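Local structure of putative polyketide cyclase (Silicibacter sp. TM1040, 3F8H) at residues M39-H49 against V58-C67; S71-V82 against E95-D106. The protein is of unknown function but has a SnoaL-like fold and may be a polyketide cyclase. All blocks are in the same frame, centred on the assembly; numbering follows the deposited sequence.

How the contacts relate
Contact 1 (39-49 with 58-67) and contact 2 (71-82 with 95-106) follow one another along the chain, and helix 60-73 runs through both. Its first turns pack in contact 1; its last turn leads into strand 74-85 in contact 2. The two centres lie about 19 Å apart, on opposite sides of the chain's centre; the segments adjoin in sequence but make no other contact. Both reach the same mixed sheet, near its two outer strands, 55-58 and 74-85. Diols probably from the crystallisation liquor, MPD and MRD, touch the side chains of Met39 in contact 1 and of Glu76 and Tyr96 in contact 2. They may mark a pocket that these side chains help to line.

Contact 1: M39-H49 against V58-C67; sequences MLACLSEDVAH and VGKEKFAAFC
Phe63 meets four side chains of 39-49 at once. Leu43 CD1 sits over one face of its ring, 3.8 Å from the centroid, as a CH-pi contact. The methyl of selenomethionine Met39, CE, comes to the ring edge at Phe63 CE1, 4.0 Å away. The Phe63 edge points at the face of His49, an edge-to-face pair with planes at 62°. His49 presents its own edge to the next aromatic: CE1 stands over the centre of the Phe66 ring, with 4.5 Å between the ring centroids. The imidazole is thus held by two phenylalanines one helical turn apart. Its CG lies opposite the backbone N (chi1 177°), which carries the ring from the strand toward the helix. Leu40 extends the apolar patch, with CD2 3.9 Å from Phe63 CD1 and CD1 against Ala64 CB.

Further out, Lys60 lies along the loop with its chain extended beyond CG. One water joins its NZ to Leu43 O, and another joins NZ to Glu45 OE2. A third water links Lys60 N to Glu45 O and OE1. Glu45 OE2 itself stays 4.4 Å from Lys60 NZ. Gly59, at the N-cap position, ties the helix start to the strand: its N donates to Val47 O at 2.7 Å, in the carbonyl plane. Ala48 and Val58 form an antiparallel non-hydrogen-bonded pair. Ser44 OG donates to Asp46 OD1 at the chain corner, and Arg128 forms a salt bridge to the same carboxylate. Tyr27 of helix 23-33 touches both Met39 and Phe63.

The contact joins helix 60-73 of the SnoaL-like fold to the end of helix 36-40, the corner that follows and strand 47-50. Its inner part is aromatic and apolar. Its polar outer side is bridged largely by water, so the lysine-glutamate attraction is probably weakened by solvent.

Contact 2: S71-V82 against E95-D106; sequences SHCYKEELTDMV and EYTVNGTYLATD
Tyr74 lies beside the Tyr102 ring, with Tyr74 CE1 3.6 Å from Tyr102 CD1. The planes are nearly parallel (13°) but offset, with little of one ring over the other. Tyr74 OH donates to the anti lone pair of Asp106 OD2 at 2.9 Å; His69 binds the other carboxylate oxygen. A phenylalanine in place of Tyr74 would probably leave Asp106 OD2 without this donor and the loop end less firmly held. Tyr102 OH accepts from Asp106 N, and is also hydrogen-bonded to Pro110 O.

These residues lie at the end of an antiparallel hairpin away from its turn. Its strands, 74-85 and 91-102, belong to the sheet of the SnoaL-like fold. Cys73 O takes both Leu103 N and Ala104 N from the same face of its plane. A beta bulge shifts the register between Thr79 and Val82. Beside it, Thr97 OG1 donates to Asp80 OD2 at 2.8 Å. At the bulge, CE of selenomethionine Met81 packs on Tyr96 CB at 3.6 Å. Asn99 CG stands opposite the carbonyl carbon (chi1 -48°), turning the amide toward the partner strand. Its ND2 donates to Glu77 O, from above the carbonyl plane, and to Thr79 OG1, both at 3.0 Å. On the other face, Leu78 CD2 touches Val98 CG2.

Contact 1: M39-H49 against V58-C67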
# COMPACT_ATOMS: atom_id res chain seq x y z
N MSE A 39 -4.50 -15.84 -13.23
CA MSE A 39 -3.55 -15.04 -12.42
C MSE A 39 -2.13 -15.44 -12.72
O MSE A 39 -1.23 -14.61 -12.94
CB MSE A 39 -3.81 -15.23 -10.93
CG MSE A 39 -5.14 -14.72 -10.50
SE MSE A 39 -5.59 -15.25 -8.64
CE MSE A 39 -4.33 -14.10 -7.75
N LEU A 40 -1.93 -16.75 -12.78
CA LEU A 40 -0.60 -17.29 -13.01
C LEU A 40 -0.04 -16.86 -14.35
O LEU A 40 1.17 -16.60 -14.50
CB LEU A 40 -0.60 -18.83 -12.90
CG LEU A 40 -0.76 -19.34 -11.47
CD1 LEU A 40 -1.21 -20.82 -11.46
CD2 LEU A 40 0.54 -19.10 -10.69
N ALA A 41 -0.95 -16.76 -15.29
CA ALA A 41 -0.62 -16.38 -16.66
C ALA A 41 -0.11 -14.91 -16.76
O ALA A 41 0.54 -14.50 -17.73
CB ALA A 41 -1.86 -16.62 -17.60
N CYS A 42 -0.44 -14.13 -15.75
CA CYS A 42 -0.05 -12.72 -15.68
C CYS A 42 1.34 -12.51 -15.10
O CYS A 42 1.89 -11.40 -15.09
CB CYS A 42 -1.01 -11.96 -14.78
SG CYS A 42 -2.62 -11.73 -15.51
N LEU A 43 1.90 -13.60 -14.58
CA LEU A 43 3.18 -13.55 -13.90
C LEU A 43 4.36 -14.09 -14.66
O LEU A 43 4.25 -15.04 -15.43
CB LEU A 43 3.10 -14.36 -12.60
CG LEU A 43 1.87 -14.18 -11.73
CD1 LEU A 43 1.99 -15.10 -10.56
CD2 LEU A 43 1.64 -12.70 -11.24
N SER A 44 5.52 -13.51 -14.37
CA SER A 44 6.79 -14.02 -14.90
C SER A 44 7.22 -15.27 -14.11
O SER A 44 6.80 -15.50 -12.98
CB SER A 44 7.93 -12.98 -14.82
OG SER A 44 8.27 -12.73 -13.48
N GLU A 45 8.07 -16.07 -14.76
CA GLU A 45 8.58 -17.30 -14.18
C GLU A 45 9.38 -17.00 -12.93
O GLU A 45 9.49 -17.81 -12.01
CB GLU A 45 9.45 -18.07 -15.18
CG GLU A 45 8.66 -18.67 -16.33
CD GLU A 45 7.89 -19.90 -15.91
OE1 GLU A 45 7.89 -20.20 -14.69
OE2 GLU A 45 7.32 -20.61 -16.78
N ASP A 46 9.91 -15.80 -12.88
CA ASP A 46 10.75 -15.37 -11.73
C ASP A 46 10.04 -14.41 -10.75
O ASP A 46 10.62 -13.71 -9.93
CB ASP A 46 12.05 -14.80 -12.22
CG ASP A 46 11.86 -13.56 -13.06
OD1 ASP A 46 10.73 -13.30 -13.52
OD2 ASP A 46 12.87 -12.87 -13.26
N VAL A 47 8.73 -14.45 -10.81
CA VAL A 47 7.93 -13.56 -9.96
C VAL A 47 8.32 -13.65 -8.47
O VAL A 47 8.51 -14.73 -7.90
CB VAL A 47 6.43 -13.82 -10.12
CG1 VAL A 47 6.08 -15.25 -9.62
CG2 VAL A 47 5.61 -12.69 -9.43
N ALA A 48 8.52 -12.46 -7.89
CA ALA A 48 8.82 -12.29 -6.50
C ALA A 48 7.60 -11.77 -5.78
O ALA A 48 7.22 -10.61 -5.90
CB ALA A 48 10.04 -11.35 -6.27
N HIS A 49 7.03 -12.67 -4.96
CA HIS A 49 5.86 -12.41 -4.14
C HIS A 49 6.35 -12.08 -2.74
O HIS A 49 6.85 -12.91 -1.98
CB HIS A 49 4.94 -13.61 -4.17
CG HIS A 49 3.74 -13.48 -3.30
ND1 HIS A 49 3.11 -14.59 -2.76
CD2 HIS A 49 3.04 -12.40 -2.87
CE1 HIS A 49 2.07 -14.20 -2.05
NE2 HIS A 49 2.01 -12.87 -2.09
N VAL A 58 9.40 -16.89 -4.55
CA VAL A 58 9.71 -16.69 -5.95
C VAL A 58 9.20 -17.80 -6.85
O VAL A 58 9.40 -18.98 -6.59
CB VAL A 58 11.24 -16.61 -6.13
CG1 VAL A 58 11.61 -16.62 -7.60
CG2 VAL A 58 11.83 -15.36 -5.40
N GLY A 59 8.51 -17.41 -7.91
CA GLY A 59 8.12 -18.39 -8.93
C GLY A 59 6.66 -18.77 -8.86
O GLY A 59 5.98 -18.57 -7.88
N LYS A 60 6.23 -19.40 -9.94
CA LYS A 60 4.84 -19.77 -10.12
C LYS A 60 4.39 -20.97 -9.31
O LYS A 60 3.24 -21.05 -8.97
CB LYS A 60 4.51 -19.99 -11.61
CG LYS A 60 4.59 -18.71 -12.49
CD LYS A 60 4.11 -19.11 -13.88
CE LYS A 60 3.95 -17.97 -14.84
NZ LYS A 60 3.47 -18.51 -16.13
N GLU A 61 5.29 -21.90 -9.03
CA GLU A 61 4.95 -23.07 -8.18
C GLU A 61 4.56 -22.62 -6.78
O GLU A 61 3.52 -23.03 -6.24
CB GLU A 61 6.06 -24.10 -8.15
CG GLU A 61 6.26 -24.75 -9.52
CD GLU A 61 7.43 -25.72 -9.54
OE1 GLU A 61 7.73 -26.26 -8.47
OE2 GLU A 61 8.04 -25.95 -10.62
N LYS A 62 5.37 -21.72 -6.22
CA LYS A 62 5.06 -21.14 -4.90
C LYS A 62 3.75 -20.34 -4.94
O LYS A 62 2.94 -20.37 -4.03
CB LYS A 62 6.18 -20.23 -4.43
CG LYS A 62 7.46 -20.98 -4.00
CD LYS A 62 7.41 -21.33 -2.54
CE LYS A 62 8.72 -21.95 -2.06
NZ LYS A 62 9.03 -23.18 -2.88
N PHE A 63 3.56 -19.60 -6.02
CA PHE A 63 2.39 -18.74 -6.11
C PHE A 63 1.12 -19.58 -6.20
O PHE A 63 0.12 -19.27 -5.58
CB PHE A 63 2.48 -17.75 -7.28
CG PHE A 63 1.54 -16.58 -7.15
CD1 PHE A 63 0.27 -16.62 -7.70
CD2 PHE A 63 1.95 -15.42 -6.51
CE1 PHE A 63 -0.59 -15.56 -7.57
CE2 PHE A 63 1.07 -14.33 -6.38
CZ PHE A 63 -0.20 -14.42 -6.92
N ALA A 64 1.18 -20.65 -6.97
CA ALA A 64 0.03 -21.55 -7.11
C ALA A 64 -0.32 -22.17 -5.76
O ALA A 64 -1.50 -22.25 -5.39
CB ALA A 64 0.30 -22.63 -8.19
N ALA A 65 0.70 -22.56 -5.00
CA ALA A 65 0.48 -23.15 -3.66
C ALA A 65 -0.17 -22.13 -2.74
O ALA A 65 -1.07 -22.41 -1.96
CB ALA A 65 1.82 -23.66 -3.03
N PHE A 66 0.31 -20.91 -2.89
CA PHE A 66 -0.20 -19.78 -2.12
C PHE A 66 -1.70 -19.52 -2.44
O PHE A 66 -2.51 -19.30 -1.55
CB PHE A 66 0.62 -18.52 -2.39
CG PHE A 66 -0.05 -17.26 -1.95
CD1 PHE A 66 -0.11 -16.93 -0.63
CD2 PHE A 66 -0.65 -16.42 -2.89
CE1 PHE A 66 -0.74 -15.77 -0.22
CE2 PHE A 66 -1.29 -15.27 -2.49
CZ PHE A 66 -1.35 -14.96 -1.15
N CYS A 67 -2.05 -19.58 -3.72
CA CYS A 67 -3.45 -19.38 -4.12
C CYS A 67 -4.32 -20.49 -3.55
O CYS A 67 -5.42 -20.25 -3.14
CB CYS A 67 -3.59 -19.30 -5.63
SG CYS A 67 -2.93 -17.80 -6.33
O HOH W 1 3.77 -16.20 -17.63
O HOH W 2 8.23 -20.10 -11.89
O HOH W 3 4.70 -21.40 -16.72

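Contact 2: S71-V82 against E95-D106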
# COMPACT_ATOMS: atom_id res chain seq x y z
N SER A 71 -7.41 -20.05 -1.12
CA SER A 71 -8.65 -20.59 -1.64
C SER A 71 -9.38 -21.38 -0.55
O SER A 71 -10.63 -21.42 -0.43
CB SER A 71 -8.31 -21.48 -2.85
OG SER A 71 -9.48 -21.88 -3.46
N HIS A 72 -8.55 -21.94 0.30
CA HIS A 72 -9.01 -22.75 1.40
C HIS A 72 -9.53 -21.86 2.54
O HIS A 72 -10.55 -22.10 3.11
CB HIS A 72 -7.87 -23.63 1.94
CG HIS A 72 -8.20 -24.38 3.19
ND1 HIS A 72 -9.06 -25.45 3.20
CD2 HIS A 72 -7.74 -24.24 4.45
CE1 HIS A 72 -9.15 -25.92 4.44
NE2 HIS A 72 -8.35 -25.21 5.21
N CYS A 73 -8.81 -20.80 2.80
CA CYS A 73 -9.12 -19.97 3.97
C CYS A 73 -10.13 -18.87 3.77
O CYS A 73 -10.86 -18.50 4.70
CB CYS A 73 -7.86 -19.33 4.52
SG CYS A 73 -6.62 -20.48 5.14
N TYR A 74 -10.17 -18.34 2.56
CA TYR A 74 -10.98 -17.15 2.27
C TYR A 74 -11.70 -17.18 0.96
O TYR A 74 -11.23 -17.75 -0.01
CB TYR A 74 -10.08 -15.89 2.16
CG TYR A 74 -9.06 -15.73 3.25
CD1 TYR A 74 -9.40 -15.18 4.46
CD2 TYR A 74 -7.76 -16.14 3.06
CE1 TYR A 74 -8.47 -15.06 5.46
CE2 TYR A 74 -6.83 -16.05 4.06
CZ TYR A 74 -7.20 -15.50 5.27
OH TYR A 74 -6.29 -15.37 6.28
N LYS A 75 -12.86 -16.53 0.96
CA LYS A 75 -13.57 -16.22 -0.30
C LYS A 75 -13.75 -14.72 -0.32
O LYS A 75 -14.41 -14.17 0.55
CB LYS A 75 -14.91 -16.91 -0.41
CG LYS A 75 -15.64 -16.53 -1.72
CD LYS A 75 -14.75 -16.74 -3.01
CE LYS A 75 -15.46 -16.27 -4.33
NZ LYS A 75 -14.68 -16.44 -5.61
N GLU A 76 -13.19 -14.08 -1.34
CA GLU A 76 -13.19 -12.64 -1.45
C GLU A 76 -13.49 -12.13 -2.83
O GLU A 76 -13.20 -12.78 -3.83
CB GLU A 76 -11.79 -12.09 -1.11
CG GLU A 76 -11.20 -12.58 0.16
CD GLU A 76 -9.87 -11.92 0.50
OE1 GLU A 76 -9.09 -11.57 -0.41
OE2 GLU A 76 -9.62 -11.79 1.72
N GLU A 77 -14.08 -10.95 -2.85
CA GLU A 77 -14.29 -10.21 -4.08
C GLU A 77 -13.73 -8.79 -3.92
O GLU A 77 -13.82 -8.16 -2.86
CB GLU A 77 -15.76 -10.21 -4.51
CG GLU A 77 -16.26 -11.60 -4.92
CD GLU A 77 -15.58 -12.11 -6.21
OE1 GLU A 77 -15.32 -11.27 -7.09
OE2 GLU A 77 -15.33 -13.33 -6.35
N LEU A 78 -13.13 -8.31 -4.98
CA LEU A 78 -12.51 -6.99 -4.96
C LEU A 78 -13.37 -6.02 -5.75
O LEU A 78 -13.81 -6.32 -6.87
CB LEU A 78 -11.14 -7.08 -5.57
CG LEU A 78 -10.21 -8.22 -5.13
CD1 LEU A 78 -8.88 -8.16 -5.94
CD2 LEU A 78 -9.94 -8.20 -3.65
N THR A 79 -13.63 -4.87 -5.13
CA THR A 79 -14.45 -3.82 -5.72
C THR A 79 -13.75 -2.48 -5.60
O THR A 79 -12.71 -2.40 -4.98
CB THR A 79 -15.81 -3.74 -5.03
OG1 THR A 79 -15.62 -3.57 -3.61
CG2 THR A 79 -16.62 -5.01 -5.30
N ASP A 80 -14.31 -1.47 -6.26
CA ASP A 80 -13.78 -0.10 -6.23
C ASP A 80 -12.32 -0.04 -6.64
O ASP A 80 -11.53 0.67 -6.07
CB ASP A 80 -13.83 0.44 -4.81
CG ASP A 80 -15.22 0.39 -4.22
OD1 ASP A 80 -16.20 0.75 -4.93
OD2 ASP A 80 -15.32 -0.04 -3.04
N MSE A 81 -11.99 -0.79 -7.66
CA MSE A 81 -10.61 -0.94 -8.11
C MSE A 81 -10.13 0.30 -8.85
O MSE A 81 -10.77 0.76 -9.76
CB MSE A 81 -10.59 -2.21 -9.01
CG MSE A 81 -9.37 -2.46 -9.84
SE MSE A 81 -7.97 -3.10 -8.73
CE MSE A 81 -8.92 -4.67 -7.85
N VAL A 82 -9.01 0.87 -8.43
CA VAL A 82 -8.34 1.95 -9.18
C VAL A 82 -6.93 1.49 -9.47
O VAL A 82 -6.24 1.06 -8.57
CB VAL A 82 -8.32 3.32 -8.44
CG1 VAL A 82 -7.70 4.42 -9.36
CG2 VAL A 82 -9.76 3.72 -8.00
N GLU A 95 -5.42 0.20 -5.85
CA GLU A 95 -6.13 0.40 -4.59
C GLU A 95 -7.55 -0.12 -4.77
O GLU A 95 -8.19 0.08 -5.82
CB GLU A 95 -6.15 1.86 -4.15
CG GLU A 95 -6.48 1.94 -2.68
CD GLU A 95 -6.54 3.35 -2.11
OE1 GLU A 95 -6.70 4.35 -2.87
OE2 GLU A 95 -6.43 3.45 -0.90
N TYR A 96 -8.04 -0.83 -3.77
CA TYR A 96 -9.34 -1.47 -3.90
C TYR A 96 -9.90 -1.86 -2.54
O TYR A 96 -9.24 -1.74 -1.51
CB TYR A 96 -9.23 -2.70 -4.82
CG TYR A 96 -8.05 -3.60 -4.46
CD1 TYR A 96 -6.82 -3.35 -4.99
CD2 TYR A 96 -8.17 -4.65 -3.55
CE1 TYR A 96 -5.70 -4.12 -4.63
CE2 TYR A 96 -7.09 -5.42 -3.19
CZ TYR A 96 -5.85 -5.15 -3.73
OH TYR A 96 -4.74 -5.90 -3.38
N THR A 97 -11.12 -2.35 -2.61
CA THR A 97 -11.90 -2.82 -1.46
C THR A 97 -12.05 -4.34 -1.49
O THR A 97 -12.48 -4.92 -2.48
CB THR A 97 -13.30 -2.18 -1.39
OG1 THR A 97 -13.15 -0.76 -1.35
CG2 THR A 97 -14.09 -2.67 -0.10
N VAL A 98 -11.61 -4.95 -0.41
CA VAL A 98 -11.74 -6.39 -0.21
C VAL A 98 -12.97 -6.71 0.62
O VAL A 98 -13.12 -6.21 1.73
CB VAL A 98 -10.53 -6.96 0.54
CG1 VAL A 98 -10.73 -8.46 0.75
CG2 VAL A 98 -9.20 -6.65 -0.24
N ASN A 99 -13.84 -7.52 0.03
CA ASN A 99 -15.04 -8.02 0.66
C ASN A 99 -14.93 -9.54 0.74
O ASN A 99 -14.79 -10.18 -0.29
CB ASN A 99 -16.26 -7.73 -0.20
CG ASN A 99 -16.30 -6.30 -0.68
OD1 ASN A 99 -16.94 -5.47 -0.01
ND2 ASN A 99 -15.58 -5.98 -1.81
N GLY A 100 -14.98 -10.09 1.95
CA GLY A 100 -14.88 -11.54 2.12
C GLY A 100 -15.57 -12.22 3.28
O GLY A 100 -16.20 -11.61 4.10
N THR A 101 -15.36 -13.52 3.28
CA THR A 101 -15.80 -14.46 4.31
C THR A 101 -14.62 -15.33 4.69
O THR A 101 -13.90 -15.85 3.83
CB THR A 101 -16.92 -15.35 3.76
OG1 THR A 101 -17.93 -14.49 3.24
CG2 THR A 101 -17.55 -16.29 4.87
N TYR A 102 -14.42 -15.46 5.99
CA TYR A 102 -13.30 -16.25 6.56
C TYR A 102 -13.81 -17.67 6.74
O TYR A 102 -14.60 -17.98 7.66
CB TYR A 102 -12.80 -15.57 7.82
CG TYR A 102 -11.55 -16.11 8.45
CD1 TYR A 102 -10.59 -16.78 7.73
CD2 TYR A 102 -11.29 -15.85 9.78
CE1 TYR A 102 -9.41 -17.23 8.34
CE2 TYR A 102 -10.17 -16.29 10.40
CZ TYR A 102 -9.22 -16.97 9.69
OH TYR A 102 -8.08 -17.38 10.37
N LEU A 103 -13.36 -18.51 5.81
CA LEU A 103 -13.83 -19.90 5.65
C LEU A 103 -13.13 -20.92 6.51
O LEU A 103 -13.75 -21.81 7.07
CB LEU A 103 -13.66 -20.35 4.20
CG LEU A 103 -14.28 -19.50 3.09
CD1 LEU A 103 -13.85 -20.06 1.73
CD2 LEU A 103 -15.80 -19.45 3.25
N ALA A 104 -11.81 -20.80 6.58
CA ALA A 104 -11.01 -21.74 7.37
C ALA A 104 -9.82 -21.05 7.97
O ALA A 104 -9.25 -20.16 7.39
CB ALA A 104 -10.60 -22.97 6.51
N THR A 105 -9.44 -21.49 9.15
CA THR A 105 -8.38 -20.83 9.90
C THR A 105 -7.02 -20.79 9.24
O THR A 105 -6.52 -21.80 8.72
CB THR A 105 -8.25 -21.43 11.31
OG1 THR A 105 -9.53 -21.38 11.95
CG2 THR A 105 -7.22 -20.68 12.16
N ASP A 106 -6.47 -19.59 9.21
CA ASP A 106 -5.14 -19.35 8.65
C ASP A 106 -4.18 -19.26 9.83
O ASP A 106 -4.33 -18.43 10.72
CB ASP A 106 -5.13 -18.08 7.84
CG ASP A 106 -3.96 -17.98 6.89
OD1 ASP A 106 -3.07 -18.86 6.86
OD2 ASP A 106 -3.93 -17.00 6.13
O HOH W 4 -7.54 -24.21 8.13
O HOH W 5 -17.62 -13.45 0.61